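Local coordinates for protein synthesis inhibitor I (Hordeum vulgare, PDB 4FBC) that belongs to the plant ribosome-inactivating proteins, a family of protein synthesis inhibitors, and holds adenosine monophosphate in a pocket at its centre, at residues I82-Y88 / V174-R179; R49-P54 / L255-F260. The protein carries 3 engineered substitutions. One frame throughout, in Å; residues are numbered along the deposited sequence.

Contact 1: I82-Y88 / V174-R179; sequences IRADNIY and VNEATR. With AMP (adenosine monophosphate), chain E.
Arg-179 NH2 donates to Asn-86 O at 2.8 Å in a nearly straight bond (165°) that lies in both the carbonyl and the guanidinium plane. Next to it, Asn-175 ND2 reaches Ile-87 O at 2.9 Å, in the plane of its own amide but above that of the carbonyl. Amide and guanidinium thus supply N-H groups to two main-chain oxygens of the turn, which Asn-86 OD1 braces from within by accepting from Tyr-88 N, an Asx turn. Between them the packing is close. The extended run of Arg-179 from CG to NE lies alongside Ile-87 in the opposite direction, and Ile-87 CD1 rests 3.9 Å from Arg-179 CG and near the methyl of Thr-178. A branched aliphatic residue suits this ground beside a long alkyl chain. Toward Val-174 the fit is looser: Ile-82 CD1 comes no nearer than 4.2 Å to Val-174 CG1.

The other margin is the ligand pocket, where Tyr-88 is partly exposed. Its ring lies between Asn-86 ND2 and the base of adenosine monophosphate, one over each face, with the ligand's C5 3.7 Å above the ring plane. Arg-179 NH2 meets the edge at Tyr-88 CD1, guanidinium and ring being almost perpendicular (88°). Tyr-88 OH is hydrogen-bonded to O3P of the phosphate, while Arg-179 NH1 gives hydrogen bonds to ligand N3 (3.2 Å) and to Glu-176 OE1, the latter part of a salt bridge; with NH2 held by Asn-86 O, this limits rotation of the guanidinium.

Tyr-119 holds Glu-176 in turn, and Trp-214 makes a cation-pi contact with Arg-179. The last turns of helix 157-179 lie against the connection between strands 78-83 and 89-93, with Leu-39 and Ile-35 of helix 25-39 packing on Ile-87 and Thr-178 respectively.

Contact 2: R49-P54 / L255-F260; sequences RPVLPP and LGILLF
Phe-260 lays one face of its ring against Pro-54, whose CG sits 3.5 Å from the ring centroid, only 13° off the normal, in a CH-pi contact. Phe-260 CG stands anti to the backbone N (chi1 -179°), and the ring leaves its edge to Val-51 CG1; Phe-260 CB touches Leu-52 O. The pair is well matched here, since the flat ring offers a face to the proline CH group.

Leu-52 is engaged through both backbone and side chain. Its N donates to Leu-258 O at 2.9 Å, nearly straight, and Leu-258 N donates to Pro-50 O at 2.9 Å. Leu-258 thus uses both its N and its O, to residues on either side of Val-51, the pattern of a parallel beta bridge. It is a single bridge, and 255-260 forms no regular strand. Pro-50, lacking an N-H, can still offer this carbonyl.

Around the bridge, Leu-52 CG packs on Ile-257 CD1 (3.8 Å), while Leu-258 CD1 touches Arg-49 CB. Arg-49 bends at chi2 and chi3, so that NE and NH2 donate hydrogen bonds to Leu-255 O and Gly-256 O respectively, just beyond helix 248-254. At the far end one water joins Pro-53 O to Phe-260 N, and helix 269-278 packs on Pro-54 and Phe-260.

Both contacts are buried, but contact 1 lies about 2 Å from the centre of the chain and contact 2 about 11 Å, measured between centres. Contact 1 sets a helix end against a turn, with side-chain donors around an apolar Ile-87, as befits a wall of the ligand pocket. Contact 2 pairs two extended segments mostly through main-chain bonds and apolar packing, with Arg-49 the exception; the side chain of Leu-259 is about 5 Å from the ligand. They are joined directly: Arg-179 O probably accepts hydrogen bonds from Gly-256 N and Ile-257 N, and Leu-52 packs on the carbonyls of Ala-84 and Asp-85. Trp-214 and Leu-39 serve both, and contact 1 is nested within the loop contact 2 closes.

Contact 1: I82-Y88 / V174-R179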
# COMPACT_ATOMS: atom_id res chain seq x y z
N ILE A 82 0.69 -7.19 5.54
CA ILE A 82 0.10 -5.87 5.31
C ILE A 82 -1.34 -5.86 5.81
O ILE A 82 -2.09 -6.81 5.60
CB ILE A 82 0.15 -5.51 3.80
CG1 ILE A 82 1.59 -5.56 3.27
CG2 ILE A 82 -0.45 -4.14 3.55
CD1 ILE A 82 1.70 -5.49 1.72
N ARG A 83 -1.75 -4.78 6.47
CA ARG A 83 -3.12 -4.69 6.97
C ARG A 83 -4.11 -4.59 5.82
O ARG A 83 -3.85 -3.88 4.84
CB ARG A 83 -3.26 -3.48 7.91
CG ARG A 83 -2.54 -3.68 9.24
CD ARG A 83 -2.64 -2.45 10.13
NE ARG A 83 -4.01 -2.03 10.36
CZ ARG A 83 -4.39 -1.13 11.26
NH1 ARG A 83 -3.48 -0.54 12.02
NH2 ARG A 83 -5.67 -0.82 11.40
N ALA A 84 -5.23 -5.29 5.92
CA ALA A 84 -6.24 -5.28 4.86
C ALA A 84 -7.26 -4.15 5.01
O ALA A 84 -8.18 -4.03 4.20
CB ALA A 84 -6.95 -6.64 4.76
N ASP A 85 -7.10 -3.33 6.05
CA ASP A 85 -8.02 -2.21 6.27
C ASP A 85 -7.42 -0.87 5.86
O ASP A 85 -8.15 0.01 5.39
CB ASP A 85 -8.54 -2.17 7.73
CG ASP A 85 -7.44 -2.32 8.76
OD1 ASP A 85 -6.24 -2.24 8.41
OD2 ASP A 85 -7.78 -2.51 9.96
N ASN A 86 -6.11 -0.71 6.01
CA ASN A 86 -5.45 0.54 5.62
C ASN A 86 -4.17 0.35 4.80
O ASN A 86 -3.49 1.33 4.49
CB ASN A 86 -5.19 1.43 6.84
CG ASN A 86 -4.25 0.79 7.84
OD1 ASN A 86 -3.64 -0.24 7.56
ND2 ASN A 86 -4.13 1.40 9.03
N ILE A 87 -3.87 -0.89 4.43
CA ILE A 87 -2.70 -1.24 3.61
C ILE A 87 -1.35 -0.82 4.23
O ILE A 87 -0.38 -0.51 3.54
CB ILE A 87 -2.85 -0.72 2.15
CG1 ILE A 87 -4.32 -0.82 1.70
CG2 ILE A 87 -1.94 -1.52 1.19
CD1 ILE A 87 -4.58 -0.23 0.28
N TYR A 88 -1.28 -0.82 5.57
CA TYR A 88 -0.02 -0.54 6.25
C TYR A 88 0.86 -1.76 6.26
O TYR A 88 0.43 -2.83 6.66
CB TYR A 88 -0.25 -0.15 7.71
CG TYR A 88 -0.69 1.27 7.95
CD1 TYR A 88 -1.30 2.01 6.96
CD2 TYR A 88 -0.50 1.86 9.20
CE1 TYR A 88 -1.72 3.31 7.19
CE2 TYR A 88 -0.91 3.15 9.45
CZ TYR A 88 -1.52 3.87 8.44
OH TYR A 88 -1.93 5.16 8.68
N VAL A 174 4.84 -1.51 -3.84
CA VAL A 174 3.72 -2.38 -3.50
C VAL A 174 2.56 -1.57 -2.89
O VAL A 174 1.50 -1.45 -3.49
CB VAL A 174 4.13 -3.53 -2.56
CG1 VAL A 174 2.93 -4.39 -2.19
CG2 VAL A 174 5.20 -4.39 -3.21
N ASN A 175 2.76 -1.03 -1.69
CA ASN A 175 1.65 -0.37 -1.00
C ASN A 175 1.13 0.90 -1.67
O ASN A 175 -0.09 1.03 -1.87
CB ASN A 175 2.01 -0.08 0.46
CG ASN A 175 2.57 -1.29 1.15
OD1 ASN A 175 3.61 -1.81 0.75
ND2 ASN A 175 1.89 -1.75 2.20
N GLU A 176 2.02 1.82 -2.03
CA GLU A 176 1.57 3.06 -2.66
C GLU A 176 1.06 2.78 -4.06
O GLU A 176 0.11 3.42 -4.53
CB GLU A 176 2.67 4.13 -2.69
CG GLU A 176 3.36 4.42 -1.34
CD GLU A 176 2.41 4.84 -0.22
OE1 GLU A 176 1.23 5.16 -0.49
OE2 GLU A 176 2.86 4.86 0.95
N ALA A 177 1.68 1.80 -4.72
CA ALA A 177 1.21 1.35 -6.04
C ALA A 177 -0.23 0.85 -5.95
O ALA A 177 -1.06 1.15 -6.82
CB ALA A 177 2.11 0.25 -6.55
N THR A 178 -0.54 0.09 -4.91
CA THR A 178 -1.92 -0.38 -4.70
C THR A 178 -2.87 0.81 -4.49
O THR A 178 -3.95 0.89 -5.09
CB THR A 178 -1.98 -1.36 -3.52
OG1 THR A 178 -1.21 -2.54 -3.82
CG2 THR A 178 -3.40 -1.76 -3.21
N ARG A 179 -2.45 1.76 -3.65
CA ARG A 179 -3.29 2.91 -3.35
C ARG A 179 -3.55 3.85 -4.53
O ARG A 179 -4.62 4.44 -4.62
CB ARG A 179 -2.67 3.73 -2.22
CG ARG A 179 -2.78 3.06 -0.86
CD ARG A 179 -1.84 3.74 0.12
NE ARG A 179 -1.97 3.20 1.48
CZ ARG A 179 -0.99 3.18 2.36
NH1 ARG A 179 0.21 3.65 2.04
NH2 ARG A 179 -1.19 2.69 3.58
P AMP E . -0.46 8.13 10.21
O1P AMP E . 0.96 8.16 10.74
O2P AMP E . -1.31 9.38 10.37
O3P AMP E . -1.20 6.94 10.79
O5' AMP E . -0.46 7.68 8.68
C5' AMP E . -0.54 8.64 7.63
C4' AMP E . -0.36 7.99 6.28
O4' AMP E . 0.99 7.49 6.15
C3' AMP E . -1.24 6.76 6.02
O3' AMP E . -2.55 7.10 5.60
C2' AMP E . -0.44 5.99 4.99
O2' AMP E . -0.63 6.54 3.69
C1' AMP E . 1.00 6.27 5.43
N9 AMP E . 1.56 5.21 6.30
C8 AMP E . 1.87 5.34 7.61
N7 AMP E . 2.37 4.19 8.13
C5 AMP E . 2.39 3.28 7.13
C6 AMP E . 2.81 1.86 6.97
N6 AMP E . 3.31 1.16 8.03
N1 AMP E . 2.68 1.29 5.74
C2 AMP E . 2.17 1.98 4.69
N3 AMP E . 1.78 3.26 4.76
C4 AMP E . 1.87 3.96 5.93

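Contact 2: R49-P54 / L255-F260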
# COMPACT_ATOMS: atom_id res chain seq x y z
N ARG A 49 -14.29 3.36 -8.51
CA ARG A 49 -13.04 2.95 -7.88
C ARG A 49 -13.40 2.25 -6.58
O ARG A 49 -14.34 2.66 -5.90
CB ARG A 49 -12.15 4.16 -7.57
CG ARG A 49 -11.72 4.97 -8.79
CD ARG A 49 -11.12 4.08 -9.88
NE ARG A 49 -10.05 3.22 -9.39
CZ ARG A 49 -9.68 2.08 -9.95
NH1 ARG A 49 -10.30 1.66 -11.05
NH2 ARG A 49 -8.70 1.36 -9.43
N PRO A 50 -12.65 1.20 -6.23
CA PRO A 50 -12.97 0.47 -5.00
C PRO A 50 -12.68 1.27 -3.72
O PRO A 50 -11.78 2.12 -3.70
CB PRO A 50 -12.08 -0.78 -5.08
CG PRO A 50 -10.88 -0.33 -5.88
CD PRO A 50 -11.44 0.67 -6.89
N VAL A 51 -13.45 1.03 -2.66
CA VAL A 51 -13.21 1.66 -1.36
C VAL A 51 -12.97 0.53 -0.38
O VAL A 51 -13.65 -0.48 -0.44
CB VAL A 51 -14.42 2.49 -0.89
CG1 VAL A 51 -14.11 3.20 0.45
CG2 VAL A 51 -14.83 3.52 -1.95
N LEU A 52 -11.99 0.71 0.49
CA LEU A 52 -11.71 -0.27 1.53
C LEU A 52 -12.89 -0.27 2.50
O LEU A 52 -13.57 0.74 2.66
CB LEU A 52 -10.44 0.11 2.28
CG LEU A 52 -9.13 -0.14 1.53
CD1 LEU A 52 -8.02 0.76 2.05
CD2 LEU A 52 -8.75 -1.59 1.72
N PRO A 53 -13.14 -1.42 3.14
CA PRO A 53 -14.07 -1.38 4.28
C PRO A 53 -13.47 -0.52 5.40
O PRO A 53 -12.24 -0.34 5.44
CB PRO A 53 -14.14 -2.85 4.72
CG PRO A 53 -12.80 -3.43 4.32
CD PRO A 53 -12.37 -2.68 3.06
N PRO A 54 -14.32 0.02 6.29
CA PRO A 54 -13.80 0.74 7.46
C PRO A 54 -12.91 -0.14 8.31
O PRO A 54 -12.98 -1.37 8.22
CB PRO A 54 -15.08 1.08 8.26
CG PRO A 54 -16.17 1.10 7.24
CD PRO A 54 -15.79 0.02 6.24
N LEU A 255 -6.91 7.57 -7.91
CA LEU A 255 -7.08 6.65 -6.79
C LEU A 255 -7.13 5.19 -7.27
O LEU A 255 -7.99 4.83 -8.07
CB LEU A 255 -8.34 7.01 -5.99
CG LEU A 255 -8.21 8.26 -5.11
CD1 LEU A 255 -9.57 8.87 -4.82
CD2 LEU A 255 -7.46 7.94 -3.82
N GLY A 256 -6.21 4.37 -6.77
CA GLY A 256 -6.25 2.93 -7.00
C GLY A 256 -7.31 2.28 -6.12
O GLY A 256 -8.16 1.53 -6.61
N ILE A 257 -7.27 2.57 -4.82
CA ILE A 257 -8.32 2.14 -3.89
C ILE A 257 -8.39 3.18 -2.79
O ILE A 257 -7.36 3.67 -2.35
CB ILE A 257 -8.08 0.69 -3.34
CG1 ILE A 257 -9.23 0.26 -2.41
CG2 ILE A 257 -6.70 0.56 -2.67
CD1 ILE A 257 -9.22 -1.26 -2.09
N LEU A 258 -9.61 3.56 -2.39
CA LEU A 258 -9.78 4.64 -1.42
C LEU A 258 -9.70 4.10 -0.00
O LEU A 258 -10.20 3.02 0.27
CB LEU A 258 -11.15 5.33 -1.61
CG LEU A 258 -11.38 6.32 -2.76
CD1 LEU A 258 -11.43 5.60 -4.11
CD2 LEU A 258 -12.64 7.15 -2.55
N LEU A 259 -9.08 4.86 0.90
CA LEU A 259 -9.22 4.61 2.34
C LEU A 259 -10.64 4.97 2.73
O LEU A 259 -11.18 5.97 2.27
CB LEU A 259 -8.24 5.50 3.11
CG LEU A 259 -8.28 5.41 4.65
CD1 LEU A 259 -7.80 4.06 5.10
CD2 LEU A 259 -7.40 6.52 5.23
N PHE A 260 -11.27 4.15 3.57
CA PHE A 260 -12.58 4.55 4.04
C PHE A 260 -12.46 5.78 4.95
O PHE A 260 -11.63 5.82 5.86
CB PHE A 260 -13.30 3.43 4.79
CG PHE A 260 -14.66 3.83 5.25
CD1 PHE A 260 -15.73 3.83 4.37
CD2 PHE A 260 -14.86 4.25 6.56
CE1 PHE A 260 -17.00 4.24 4.79
CE2 PHE A 260 -16.12 4.66 6.98
CZ PHE A 260 -17.18 4.65 6.10
O HOH W 1 -10.45 1.69 5.39